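Acetyl-CoA hydrolase/transferase family protein (Porphyromonas gingivalis, PDB 2NVV) probably hydrolyses acetyl-CoA or transfers its coenzyme A to another carboxylate acceptor, and binds zinc. Local coordinates at residues A[42-47]-A[72-77]; A[278-283]-A[299-304]; A[292-297]-A[322-327]. One frame throughout, in Å; residues are numbered along the deposited sequence.

Interaction 1. Residues A[42-47]-A[72-77]; sequences RAIAAH and AQADAV
A43 and A76 meet methyl to methyl, CB to CB at 3.7 Å, an instance of how small residues let a helix come close to the turn that follows another. Next to this pair, I44 sends only its longer branch across: CG1 lies 3.8 Å from CB of A74, and CD1 runs on past the same residue. With CG1 beside the backbone N (chi1 -66°), this branch leans toward A74. H47, one helical turn after A43, adds the polar element at the carbonyls of A74 and D75, at the C-terminal end of helix 65-73. Its NE2 lies 3.1 Å from O of A74 and 3.4 Å from O of D75. The oxygen of A74 comes to the edge of the imidazole near its plane, that of D75 obliquely. The carbonyl O of A43 sits above one ring face, toward the rim.

What presents those carbonyls is the turn at D75, where a positive phi ends the helix in a Schellman motif and D75 N bonds to O of A72 at 2.9 Å. Further out, F53 packs against A43 and H47, and the backbone of A76 pairs with I55. The contact thus combines alanine and isoleucine packing with an imidazole set at the negative end of a helix, an environment that would probably favour positive charge on the ring.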
ATOM      1  N   ARG A  42     -19.461  34.568   9.017  1.00 15.24           N
ATOM      2  CA  ARG A  42     -20.091  34.174  10.261  1.00 15.38           C
ATOM      3  C   ARG A  42     -19.052  33.755  11.295  1.00 15.31           C
ATOM      4  O   ARG A  42     -19.166  34.088  12.471  1.00 15.49           O
ATOM      5  CB  ARG A  42     -21.051  33.029   9.952  1.00 16.93           C
ATOM      6  CG  ARG A  42     -21.882  32.502  11.081  1.00 20.09           C
ATOM      7  CD  ARG A  42     -22.744  31.363  10.554  1.00 22.80           C
ATOM      8  NE  ARG A  42     -23.407  30.619  11.621  1.00 24.27           N
ATOM      9  CZ  ARG A  42     -24.368  31.117  12.383  1.00 27.07           C
ATOM     10  NH1 ARG A  42     -24.779  32.363  12.195  1.00 27.37           N
ATOM     11  NH2 ARG A  42     -24.924  30.363  13.323  1.00 28.27           N
ATOM     12  N   ALA A  43     -18.030  33.035  10.848  1.00 15.13           N
ATOM     13  CA  ALA A  43     -16.971  32.559  11.729  1.00 15.08           C
ATOM     14  C   ALA A  43     -16.147  33.719  12.252  1.00 15.54           C
ATOM     15  O   ALA A  43     -15.824  33.780  13.435  1.00 16.58           O
ATOM     16  CB  ALA A  43     -16.071  31.578  10.978  1.00 15.25           C
ATOM     17  N   ILE A  44     -15.800  34.637  11.355  1.00 15.87           N
ATOM     18  CA  ILE A  44     -15.007  35.804  11.715  1.00 16.32           C
ATOM     19  C   ILE A  44     -15.781  36.699  12.672  1.00 16.44           C
ATOM     20  O   ILE A  44     -15.222  37.215  13.637  1.00 15.66           O
ATOM     21  CB  ILE A  44     -14.611  36.619  10.459  1.00 16.53           C
ATOM     22  CG1 ILE A  44     -13.651  35.798   9.588  1.00 17.04           C
ATOM     23  CG2 ILE A  44     -13.966  37.940  10.873  1.00 14.63           C
ATOM     24  CD1 ILE A  44     -13.241  36.469   8.288  1.00 15.82           C
ATOM     25  N   ALA A  45     -17.069  36.879  12.405  1.00 17.05           N
ATOM     26  CA  ALA A  45     -17.908  37.716  13.249  1.00 17.51           C
ATOM     27  C   ALA A  45     -17.966  37.158  14.670  1.00 18.37           C
ATOM     28  O   ALA A  45     -18.181  37.899  15.630  1.00 19.04           O
ATOM     29  CB  ALA A  45     -19.304  37.808  12.664  1.00 17.53           C
ATOM     30  N   ALA A  46     -17.785  35.848  14.801  1.00 17.92           N
ATOM     31  CA  ALA A  46     -17.796  35.206  16.107  1.00 18.51           C
ATOM     32  C   ALA A  46     -16.446  35.410  16.794  1.00 19.24           C
ATOM     33  O   ALA A  46     -16.379  35.658  17.995  1.00 19.01           O
ATOM     34  CB  ALA A  46     -18.084  33.724  15.956  1.00 17.54           C
ATOM     35  N   HIS A  47     -15.366  35.308  16.026  1.00 19.52           N
ATOM     36  CA  HIS A  47     -14.027  35.476  16.577  1.00 20.66           C
ATOM     37  C   HIS A  47     -13.838  36.854  17.213  1.00 21.59           C
ATOM     38  O   HIS A  47     -13.512  36.960  18.387  1.00 21.93           O
ATOM     39  CB  HIS A  47     -12.955  35.289  15.491  1.00 20.81           C
ATOM     40  CG  HIS A  47     -12.950  33.930  14.855  1.00 21.64           C
ATOM     41  ND1 HIS A  47     -13.100  32.765  15.576  1.00 21.80           N
ATOM     42  CD2 HIS A  47     -12.754  33.552  13.569  1.00 22.09           C
ATOM     43  CE1 HIS A  47     -12.997  31.729  14.763  1.00 21.22           C
ATOM     44  NE2 HIS A  47     -12.785  32.178  13.540  1.00 21.26           N
ATOM     45  N   ALA A  72      -9.739  29.091   5.620  1.00  7.35           N
ATOM     46  CA  ALA A  72      -8.430  29.161   6.251  1.00  7.27           C
ATOM     47  C   ALA A  72      -8.109  30.599   6.652  1.00  8.79           C
ATOM     48  O   ALA A  72      -7.578  30.831   7.727  1.00  8.88           O
ATOM     49  CB  ALA A  72      -7.360  28.633   5.294  1.00  6.39           C
ATOM     50  N   GLN A  73      -8.419  31.560   5.781  1.00  9.76           N
ATOM     51  CA  GLN A  73      -8.164  32.967   6.073  1.00 10.61           C
ATOM     52  C   GLN A  73      -9.016  33.371   7.269  1.00 10.59           C
ATOM     53  O   GLN A  73      -8.658  34.268   8.027  1.00 11.63           O
ATOM     54  CB  GLN A  73      -8.525  33.850   4.875  1.00 12.38           C
ATOM     55  CG  GLN A  73      -7.745  33.567   3.612  1.00 16.17           C
ATOM     56  CD  GLN A  73      -8.087  34.533   2.476  1.00 17.29           C
ATOM     57  OE1 GLN A  73      -9.264  34.800   2.187  1.00 17.41           O
ATOM     58  NE2 GLN A  73      -7.053  35.051   1.818  1.00 17.91           N
ATOM     59  N   ALA A  74     -10.156  32.703   7.422  1.00 10.70           N
ATOM     60  CA  ALA A  74     -11.078  32.957   8.529  1.00  9.74           C
ATOM     61  C   ALA A  74     -10.610  32.255   9.801  1.00  9.56           C
ATOM     62  O   ALA A  74     -11.172  32.465  10.876  1.00 10.17           O
ATOM     63  CB  ALA A  74     -12.476  32.475   8.165  1.00  7.67           C
ATOM     64  N   ASP A  75      -9.580  31.426   9.676  1.00 10.34           N
ATOM     65  CA  ASP A  75      -9.048  30.686  10.815  1.00 10.63           C
ATOM     66  C   ASP A  75     -10.188  29.917  11.492  1.00  9.16           C
ATOM     67  O   ASP A  75     -10.366  29.973  12.698  1.00  9.18           O
ATOM     68  CB  ASP A  75      -8.376  31.655  11.801  1.00 12.07           C
ATOM     69  CG  ASP A  75      -7.618  30.933  12.921  1.00 14.87           C
ATOM     70  OD1 ASP A  75      -7.192  29.775  12.715  1.00 16.42           O
ATOM     71  OD2 ASP A  75      -7.440  31.531  14.004  1.00 14.54           O
ATOM     72  N   ALA A  76     -10.954  29.187  10.688  1.00  8.50           N
ATOM     73  CA  ALA A  76     -12.094  28.430  11.194  1.00  7.46           C
ATOM     74  C   ALA A  76     -11.967  26.957  10.877  1.00  7.28           C
ATOM     75  O   ALA A  76     -12.967  26.261  10.753  1.00  7.82           O
ATOM     76  CB  ALA A  76     -13.401  28.984  10.591  1.00  7.18           C
ATOM     77  N   VAL A  77     -10.738  26.481  10.753  1.00  7.69           N
ATOM     78  CA  VAL A  77     -10.507  25.078  10.437  1.00  7.66           C
ATOM     79  C   VAL A  77     -10.038  24.325  11.673  1.00  7.95           C
ATOM     80  O   VAL A  77      -8.879  24.467  12.062  1.00  7.92           O
ATOM     81  CB  VAL A  77      -9.407  24.926   9.350  1.00  6.43           C
ATOM     82  CG1 VAL A  77      -9.249  23.473   8.972  1.00  6.39           C
ATOM     83  CG2 VAL A  77      -9.738  25.773   8.142  1.00  7.05           C
TER

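Interaction 2. Residues A[278-283]-A[299-304]; sequences AFNMYT and IKFASG
F279 O receives the amide of K300 in a 2.8 Å bond, the first rung of a ladder between two strands that run side by side. M281 bonds through both its N and its O: the N donates to O of F301 at 3.0 Å, and the O accepts from N of S303 at 2.9 Å. The latter donor stands well above the carbonyl plane, whereas the others are only tilted from it. T283 N closes the ladder on O of S303 at 3.0 Å, the most bent of the four with 136° at the hydrogen; its OG1 adds a weak bond to the same oxygen.

Strands 279-282 and 299-304 run parallel, 7° apart, and helix 288-295 lies between them in sequence, so together they form a beta-alpha-beta crossover within a parallel sheet; strand 279-282 is also joined through its backbone to L255 of strand 255-257. The helix covers the face bearing M281, I299 and A302, where its V290 touches all three.

On that face I299 places CG1 over the ring of F279, a CH-pi contact 4.0 Å from the centroid. F279 can offer its face there because CG stands between the backbone N and the carbonyl carbon (chi1 61°). The selenium of M281, a selenomethionine, lies in plane at the edge of the same ring, and CG of M281 meets CD1 of I299 at 3.9 Å. On the other face S303 sets CB and OG beside the ring of Y282. Both hydroxyls are held from outside, S303 OG by NE of R331 and Y282 OH by O of Y335. T283, just past the strand, adjoins E284, the predicted glutamyl-CoA thioester residue, and approaches G258 of the predicted CoA site.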
ATOM      1  N   ALA A 278      -5.624   2.936 -29.116  1.00  6.39           N
ATOM      2  CA  ALA A 278      -6.664   3.765 -28.523  1.00  6.39           C
ATOM      3  C   ALA A 278      -6.867   3.199 -27.126  1.00  6.39           C
ATOM      4  O   ALA A 278      -7.024   1.987 -26.959  1.00  6.39           O
ATOM      5  CB  ALA A 278      -7.955   3.679 -29.333  1.00  6.39           C
ATOM      6  N   PHE A 279      -6.865   4.069 -26.123  1.00  6.39           N
ATOM      7  CA  PHE A 279      -6.973   3.598 -24.763  1.00  6.39           C
ATOM      8  C   PHE A 279      -8.044   4.259 -23.908  1.00  6.39           C
ATOM      9  O   PHE A 279      -8.633   5.273 -24.278  1.00  6.39           O
ATOM     10  CB  PHE A 279      -5.600   3.736 -24.095  1.00  6.39           C
ATOM     11  CG  PHE A 279      -5.076   5.163 -24.039  1.00  6.39           C
ATOM     12  CD1 PHE A 279      -5.288   5.960 -22.907  1.00  6.39           C
ATOM     13  CD2 PHE A 279      -4.374   5.706 -25.116  1.00  6.39           C
ATOM     14  CE1 PHE A 279      -4.808   7.267 -22.854  1.00  6.39           C
ATOM     15  CE2 PHE A 279      -3.891   7.014 -25.070  1.00  6.39           C
ATOM     16  CZ  PHE A 279      -4.108   7.794 -23.937  1.00  6.47           C
ATOM     17  N   ASN A 280      -8.288   3.661 -22.751  1.00  6.39           N
ATOM     18  CA  ASN A 280      -9.273   4.173 -21.815  1.00  6.43           C
ATOM     19  C   ASN A 280      -8.553   4.660 -20.568  1.00  6.71           C
ATOM     20  O   ASN A 280      -7.443   4.229 -20.278  1.00  6.39           O
ATOM     21  CB  ASN A 280     -10.267   3.076 -21.417  1.00  6.39           C
ATOM     22  CG  ASN A 280     -11.025   2.506 -22.607  1.00  6.63           C
ATOM     23  OD1 ASN A 280     -10.877   1.328 -22.945  1.00  7.74           O
ATOM     24  ND2 ASN A 280     -11.851   3.337 -23.246  1.00  6.39           N
HETATM   25  N   MSE A 281      -9.196   5.561 -19.843  1.00  6.75           N
HETATM   26  CA  MSE A 281      -8.637   6.097 -18.610  1.00  6.50           C
HETATM   27  C   MSE A 281      -9.447   5.570 -17.440  1.00  6.39           C
HETATM   28  O   MSE A 281     -10.666   5.393 -17.541  1.00  6.39           O
HETATM   29  CB  MSE A 281      -8.746   7.631 -18.561  1.00  9.20           C
HETATM   30  CG  MSE A 281      -8.060   8.385 -19.682  1.00 11.57           C
HETATM   31 SE   MSE A 281      -6.164   8.226 -19.587  1.00 21.06          SE
HETATM   32  CE  MSE A 281      -5.824   9.322 -17.995  1.00 16.28           C
ATOM     33  N   TYR A 282      -8.760   5.299 -16.341  1.00  7.10           N
ATOM     34  CA  TYR A 282      -9.412   4.899 -15.111  1.00  6.39           C
ATOM     35  C   TYR A 282      -8.600   5.704 -14.108  1.00  6.39           C
ATOM     36  O   TYR A 282      -7.837   5.155 -13.314  1.00  6.39           O
ATOM     37  CB  TYR A 282      -9.284   3.397 -14.833  1.00  6.39           C
ATOM     38  CG  TYR A 282     -10.285   2.954 -13.781  1.00  6.39           C
ATOM     39  CD1 TYR A 282     -11.629   2.777 -14.105  1.00  6.49           C
ATOM     40  CD2 TYR A 282      -9.914   2.819 -12.445  1.00  6.65           C
ATOM     41  CE1 TYR A 282     -12.572   2.487 -13.134  1.00  6.39           C
ATOM     42  CE2 TYR A 282     -10.849   2.534 -11.468  1.00  6.39           C
ATOM     43  CZ  TYR A 282     -12.180   2.371 -11.815  1.00  6.39           C
ATOM     44  OH  TYR A 282     -13.119   2.108 -10.838  1.00  6.39           O
ATOM     45  N   THR A 283      -8.737   7.030 -14.202  1.00  6.44           N
ATOM     46  CA  THR A 283      -8.014   7.981 -13.345  1.00  6.78           C
ATOM     47  C   THR A 283      -8.822   8.561 -12.190  1.00  6.39           C
ATOM     48  O   THR A 283      -9.897   8.077 -11.835  1.00  6.39           O
ATOM     49  CB  THR A 283      -7.504   9.205 -14.144  1.00  6.61           C
ATOM     50  OG1 THR A 283      -8.489   9.586 -15.109  1.00  6.95           O
ATOM     51  CG2 THR A 283      -6.212   8.916 -14.826  1.00  8.43           C
ATOM     52  N   ILE A 299      -8.530   8.608 -27.111  1.00  6.39           N
ATOM     53  CA  ILE A 299      -8.971   8.036 -25.849  1.00  6.50           C
ATOM     54  C   ILE A 299     -10.432   7.633 -26.102  1.00  7.17           C
ATOM     55  O   ILE A 299     -11.256   8.448 -26.518  1.00  6.39           O
ATOM     56  CB  ILE A 299      -8.889   9.054 -24.674  1.00  7.39           C
ATOM     57  CG1 ILE A 299      -7.437   9.207 -24.223  1.00  6.39           C
ATOM     58  CG2 ILE A 299      -9.746   8.582 -23.497  1.00  7.06           C
ATOM     59  CD1 ILE A 299      -7.249  10.117 -23.037  1.00  6.39           C
ATOM     60  N   LYS A 300     -10.734   6.361 -25.861  1.00  7.46           N
ATOM     61  CA  LYS A 300     -12.062   5.825 -26.088  1.00  6.39           C
ATOM     62  C   LYS A 300     -13.085   6.106 -24.998  1.00  6.39           C
ATOM     63  O   LYS A 300     -14.270   6.249 -25.274  1.00  6.49           O
ATOM     64  CB  LYS A 300     -11.950   4.320 -26.291  1.00  6.57           C
ATOM     65  CG  LYS A 300     -11.263   3.949 -27.566  1.00  7.66           C
ATOM     66  CD  LYS A 300     -10.499   2.657 -27.436  1.00  8.88           C
ATOM     67  CE  LYS A 300     -11.382   1.491 -27.084  1.00 10.04           C
ATOM     68  NZ  LYS A 300     -10.566   0.246 -26.990  1.00 10.45           N
ATOM     69  N   PHE A 301     -12.620   6.201 -23.760  1.00  6.87           N
ATOM     70  CA  PHE A 301     -13.505   6.402 -22.623  1.00  6.39           C
ATOM     71  C   PHE A 301     -12.694   6.912 -21.439  1.00  6.39           C
ATOM     72  O   PHE A 301     -11.478   6.717 -21.370  1.00  6.39           O
ATOM     73  CB  PHE A 301     -14.152   5.056 -22.271  1.00  6.39           C
ATOM     74  CG  PHE A 301     -15.057   5.104 -21.085  1.00  6.39           C
ATOM     75  CD1 PHE A 301     -16.374   5.525 -21.214  1.00  6.39           C
ATOM     76  CD2 PHE A 301     -14.582   4.761 -19.823  1.00  6.39           C
ATOM     77  CE1 PHE A 301     -17.206   5.607 -20.097  1.00  6.39           C
ATOM     78  CE2 PHE A 301     -15.407   4.842 -18.706  1.00  6.39           C
ATOM     79  CZ  PHE A 301     -16.715   5.265 -18.842  1.00  6.39           C
ATOM     80  N   ALA A 302     -13.361   7.576 -20.508  1.00  6.39           N
ATOM     81  CA  ALA A 302     -12.669   8.071 -19.341  1.00  6.39           C
ATOM     82  C   ALA A 302     -13.463   7.882 -18.052  1.00  6.67           C
ATOM     83  O   ALA A 302     -14.572   8.377 -17.913  1.00  6.39           O
ATOM     84  CB  ALA A 302     -12.321   9.530 -19.518  1.00  6.39           C
ATOM     85  N   SER A 303     -12.883   7.140 -17.117  1.00  6.39           N
ATOM     86  CA  SER A 303     -13.497   6.937 -15.826  1.00  6.39           C
ATOM     87  C   SER A 303     -12.689   7.801 -14.868  1.00  6.39           C
ATOM     88  O   SER A 303     -11.469   7.860 -14.973  1.00  6.39           O
ATOM     89  CB  SER A 303     -13.406   5.478 -15.405  1.00  6.39           C
ATOM     90  OG  SER A 303     -14.025   5.276 -14.139  1.00  6.39           O
ATOM     91  N   GLY A 304     -13.360   8.487 -13.957  1.00  6.39           N
ATOM     92  CA  GLY A 304     -12.654   9.325 -13.013  1.00  6.39           C
ATOM     93  C   GLY A 304     -13.539   9.710 -11.847  1.00  6.43           C
ATOM     94  O   GLY A 304     -14.636   9.178 -11.690  1.00  6.39           O
TER

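Interaction 3. Residues A[292-297]-A[322-327]; sequences ALMKKG and DFFKDK
M294 O is met from two sides of the contact: it accepts a 3.0 Å backbone bond from N of G297, where the chain turns out of the helix, and it comes to the edge of the F323 ring, 3.4 Å from CZ. Across from it, K327 NZ is gripped twice within its own turn, donating to O of F323 at 2.8 Å, in the carbonyl plane, and making a weaker salt bridge to OD2 of D326 at 3.1 Å. The lysine chain, extended through CD, places CE over one face of the F323 ring, toward the rim, and the bend at its last torsion (chi4 51°) turns NZ to O of F323. The F323 ring in turn sets its edge against the face of F324, with CD2 over the centre.

M294, a selenomethionine, enters beside these groups. Its CG is anti to the backbone N (chi1 -159°), which sends the chain across to F324 and K327. The selenium lies 5.5 Å from the centroid of the F324 ring, 73° off the normal, an oblique Met-aromatic contact; the closest approaches modelled for its methyl are doubtful. K295 runs its aliphatic part to the edge of F324, CD to CZ at 3.5 Å, while its ammonium pairs with D316. Helix 311-318 also packs on F324 through D316 and I317.

Here the end of helix 288-295 meets the turn that leads from the short helix 321-324 into strand 328-330, a join between successive helix-to-strand connections of a parallel alpha/beta sheet.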
ATOM      1  N   ALA A 292      -9.087  16.353 -25.135  1.00  6.39           N
ATOM      2  CA  ALA A 292      -8.495  16.611 -26.439  1.00  6.39           C
ATOM      3  C   ALA A 292      -8.242  15.316 -27.204  1.00  7.00           C
ATOM      4  O   ALA A 292      -8.561  15.222 -28.388  1.00  8.39           O
ATOM      5  CB  ALA A 292      -7.184  17.393 -26.271  1.00  6.39           C
ATOM      6  N   LEU A 293      -7.661  14.326 -26.523  1.00  6.39           N
ATOM      7  CA  LEU A 293      -7.373  13.028 -27.120  1.00  6.39           C
ATOM      8  C   LEU A 293      -8.653  12.266 -27.413  1.00  7.57           C
ATOM      9  O   LEU A 293      -8.712  11.446 -28.335  1.00  6.90           O
ATOM     10  CB  LEU A 293      -6.492  12.202 -26.184  1.00  6.39           C
ATOM     11  CG  LEU A 293      -5.068  12.739 -26.061  1.00  6.39           C
ATOM     12  CD1 LEU A 293      -4.277  11.911 -25.056  1.00  6.71           C
ATOM     13  CD2 LEU A 293      -4.403  12.714 -27.442  1.00  6.39           C
HETATM   14  N   MSE A 294      -9.678  12.547 -26.617  1.00  8.15           N
HETATM   15  CA  MSE A 294     -10.980  11.916 -26.762  1.00 10.09           C
HETATM   16  C   MSE A 294     -11.637  12.365 -28.071  1.00  9.01           C
HETATM   17  O   MSE A 294     -12.206  11.553 -28.808  1.00  8.80           O
HETATM   18  CB  MSE A 294     -11.853  12.297 -25.570  1.00 12.00           C
HETATM   19  CG  MSE A 294     -13.003  11.369 -25.324  1.00 16.91           C
HETATM   20 SE   MSE A 294     -13.806  11.737 -23.616  1.00 24.48          SE
HETATM   21  CE  MSE A 294     -15.630  11.978 -24.222  1.00 23.03           C
ATOM     22  N   LYS A 295     -11.552  13.666 -28.356  1.00  8.69           N
ATOM     23  CA  LYS A 295     -12.138  14.220 -29.579  1.00  8.33           C
ATOM     24  C   LYS A 295     -11.434  13.684 -30.833  1.00  7.72           C
ATOM     25  O   LYS A 295     -11.991  13.708 -31.928  1.00  6.39           O
ATOM     26  CB  LYS A 295     -12.062  15.741 -29.556  1.00  8.57           C
ATOM     27  CG  LYS A 295     -12.574  16.359 -28.275  1.00  8.46           C
ATOM     28  CD  LYS A 295     -13.524  17.506 -28.559  1.00  7.89           C
ATOM     29  CE  LYS A 295     -12.869  18.605 -29.358  1.00  6.70           C
ATOM     30  NZ  LYS A 295     -13.906  19.549 -29.841  1.00  9.10           N
ATOM     31  N   LYS A 296     -10.209  13.198 -30.666  1.00  8.32           N
ATOM     32  CA  LYS A 296      -9.460  12.643 -31.785  1.00  9.03           C
ATOM     33  C   LYS A 296      -9.561  11.116 -31.807  1.00  8.53           C
ATOM     34  O   LYS A 296      -8.830  10.440 -32.544  1.00  7.66           O
ATOM     35  CB  LYS A 296      -7.990  13.064 -31.696  1.00 10.48           C
ATOM     36  CG  LYS A 296      -7.780  14.573 -31.637  1.00 13.71           C
ATOM     37  CD  LYS A 296      -6.328  14.942 -31.868  1.00 15.13           C
ATOM     38  CE  LYS A 296      -5.409  14.312 -30.820  1.00 17.31           C
ATOM     39  NZ  LYS A 296      -3.959  14.535 -31.141  1.00 18.36           N
ATOM     40  N   GLY A 297     -10.463  10.578 -30.989  1.00  7.37           N
ATOM     41  CA  GLY A 297     -10.650   9.139 -30.933  1.00  6.46           C
ATOM     42  C   GLY A 297      -9.449   8.431 -30.323  1.00  6.85           C
ATOM     43  O   GLY A 297      -9.374   7.198 -30.298  1.00  6.39           O
ATOM     44  N   ASP A 322     -23.944  14.679 -26.986  1.00 11.72           N
ATOM     45  CA  ASP A 322     -24.138  13.658 -28.022  1.00 14.05           C
ATOM     46  C   ASP A 322     -22.898  12.782 -28.208  1.00 13.50           C
ATOM     47  O   ASP A 322     -22.987  11.596 -28.541  1.00 13.73           O
ATOM     48  CB  ASP A 322     -24.469  14.321 -29.364  1.00 14.09           C
ATOM     49  CG  ASP A 322     -23.789  15.675 -29.538  1.00 15.61           C
ATOM     50  OD1 ASP A 322     -24.133  16.597 -28.756  1.00 17.09           O
ATOM     51  OD2 ASP A 322     -22.934  15.834 -30.445  1.00 15.67           O
ATOM     52  N   PHE A 323     -21.743  13.392 -27.981  1.00 12.67           N
ATOM     53  CA  PHE A 323     -20.472  12.727 -28.133  1.00 11.56           C
ATOM     54  C   PHE A 323     -19.834  12.304 -26.807  1.00 11.07           C
ATOM     55  O   PHE A 323     -19.347  11.182 -26.687  1.00 10.07           O
ATOM     56  CB  PHE A 323     -19.528  13.666 -28.894  1.00 11.51           C
ATOM     57  CG  PHE A 323     -18.140  13.129 -29.072  1.00 10.69           C
ATOM     58  CD1 PHE A 323     -17.867  12.184 -30.060  1.00 10.09           C
ATOM     59  CD2 PHE A 323     -17.104  13.561 -28.251  1.00  9.79           C
ATOM     60  CE1 PHE A 323     -16.576  11.680 -30.223  1.00 10.74           C
ATOM     61  CE2 PHE A 323     -15.808  13.062 -28.404  1.00 10.60           C
ATOM     62  CZ  PHE A 323     -15.541  12.124 -29.387  1.00 10.95           C
ATOM     63  N   PHE A 324     -19.854  13.191 -25.814  1.00 11.32           N
ATOM     64  CA  PHE A 324     -19.215  12.919 -24.530  1.00 12.20           C
ATOM     65  C   PHE A 324     -19.965  12.102 -23.489  1.00 13.40           C
ATOM     66  O   PHE A 324     -19.351  11.362 -22.737  1.00 15.32           O
ATOM     67  CB  PHE A 324     -18.776  14.237 -23.889  1.00 11.07           C
ATOM     68  CG  PHE A 324     -17.828  15.038 -24.733  1.00 10.32           C
ATOM     69  CD1 PHE A 324     -18.310  15.931 -25.681  1.00 11.22           C
ATOM     70  CD2 PHE A 324     -16.458  14.882 -24.595  1.00  8.94           C
ATOM     71  CE1 PHE A 324     -17.440  16.658 -26.483  1.00 11.43           C
ATOM     72  CE2 PHE A 324     -15.575  15.597 -25.387  1.00 10.17           C
ATOM     73  CZ  PHE A 324     -16.067  16.491 -26.337  1.00 11.22           C
ATOM     74  N   LYS A 325     -21.281  12.240 -23.450  1.00 14.62           N
ATOM     75  CA  LYS A 325     -22.114  11.553 -22.466  1.00 16.22           C
ATOM     76  C   LYS A 325     -21.787  10.080 -22.207  1.00 15.91           C
ATOM     77  O   LYS A 325     -21.691   9.651 -21.055  1.00 17.41           O
ATOM     78  CB  LYS A 325     -23.588  11.685 -22.855  1.00 16.88           C
ATOM     79  CG  LYS A 325     -24.542  11.510 -21.690  1.00 20.53           C
ATOM     80  CD  LYS A 325     -25.827  12.301 -21.922  1.00 23.58           C
ATOM     81  CE  LYS A 325     -26.702  12.260 -20.688  1.00 23.73           C
ATOM     82  NZ  LYS A 325     -25.886  12.570 -19.492  1.00 22.80           N
ATOM     83  N   ASP A 326     -21.610   9.321 -23.277  1.00 15.46           N
ATOM     84  CA  ASP A 326     -21.306   7.897 -23.182  1.00 15.67           C
ATOM     85  C   ASP A 326     -19.805   7.588 -23.145  1.00 14.28           C
ATOM     86  O   ASP A 326     -19.405   6.426 -23.248  1.00 14.09           O
ATOM     87  CB  ASP A 326     -21.936   7.169 -24.367  1.00 18.69           C
ATOM     88  CG  ASP A 326     -21.648   7.870 -25.688  1.00 21.00           C
ATOM     89  OD1 ASP A 326     -22.149   9.003 -25.881  1.00 21.05           O
ATOM     90  OD2 ASP A 326     -20.916   7.299 -26.528  1.00 22.33           O
ATOM     91  N   LYS A 327     -18.973   8.615 -23.000  1.00 12.26           N
ATOM     92  CA  LYS A 327     -17.530   8.399 -22.974  1.00 11.00           C
ATOM     93  C   LYS A 327     -16.883   8.830 -21.676  1.00 10.12           C
ATOM     94  O   LYS A 327     -15.709   8.544 -21.440  1.00  9.80           O
ATOM     95  CB  LYS A 327     -16.863   9.130 -24.130  1.00 10.67           C
ATOM     96  CG  LYS A 327     -17.265   8.628 -25.496  1.00 11.05           C
ATOM     97  CD  LYS A 327     -16.659   9.484 -26.605  1.00 12.37           C
ATOM     98  CE  LYS A 327     -17.118   8.976 -27.967  1.00 12.44           C
ATOM     99  NZ  LYS A 327     -18.606   8.824 -28.019  1.00 12.78           N
TER

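How the interactions relate
Interaction 1 stands apart: its centre is 41 Å from that of interaction 2 and 43 Å from that of interaction 3, and it closes in the chain before either opens. It belongs to the N-terminal family region, between helix 35-47 and the turn from helix 65-73 into strand 77-81 of the large parallel sheet. Interactions 2 and 3 are neighbours, with centres 10 Å apart and segments that alternate along the chain. Helix 288-295 leads from interaction 3 into strand 299-304 of interaction 2, and K327 probably accepts a hydrogen bond from A302. Interactions 2 and 3 are thus contiguous parts of one alpha/beta layer, strand 279-282 leading to the predicted catalytic glutamate.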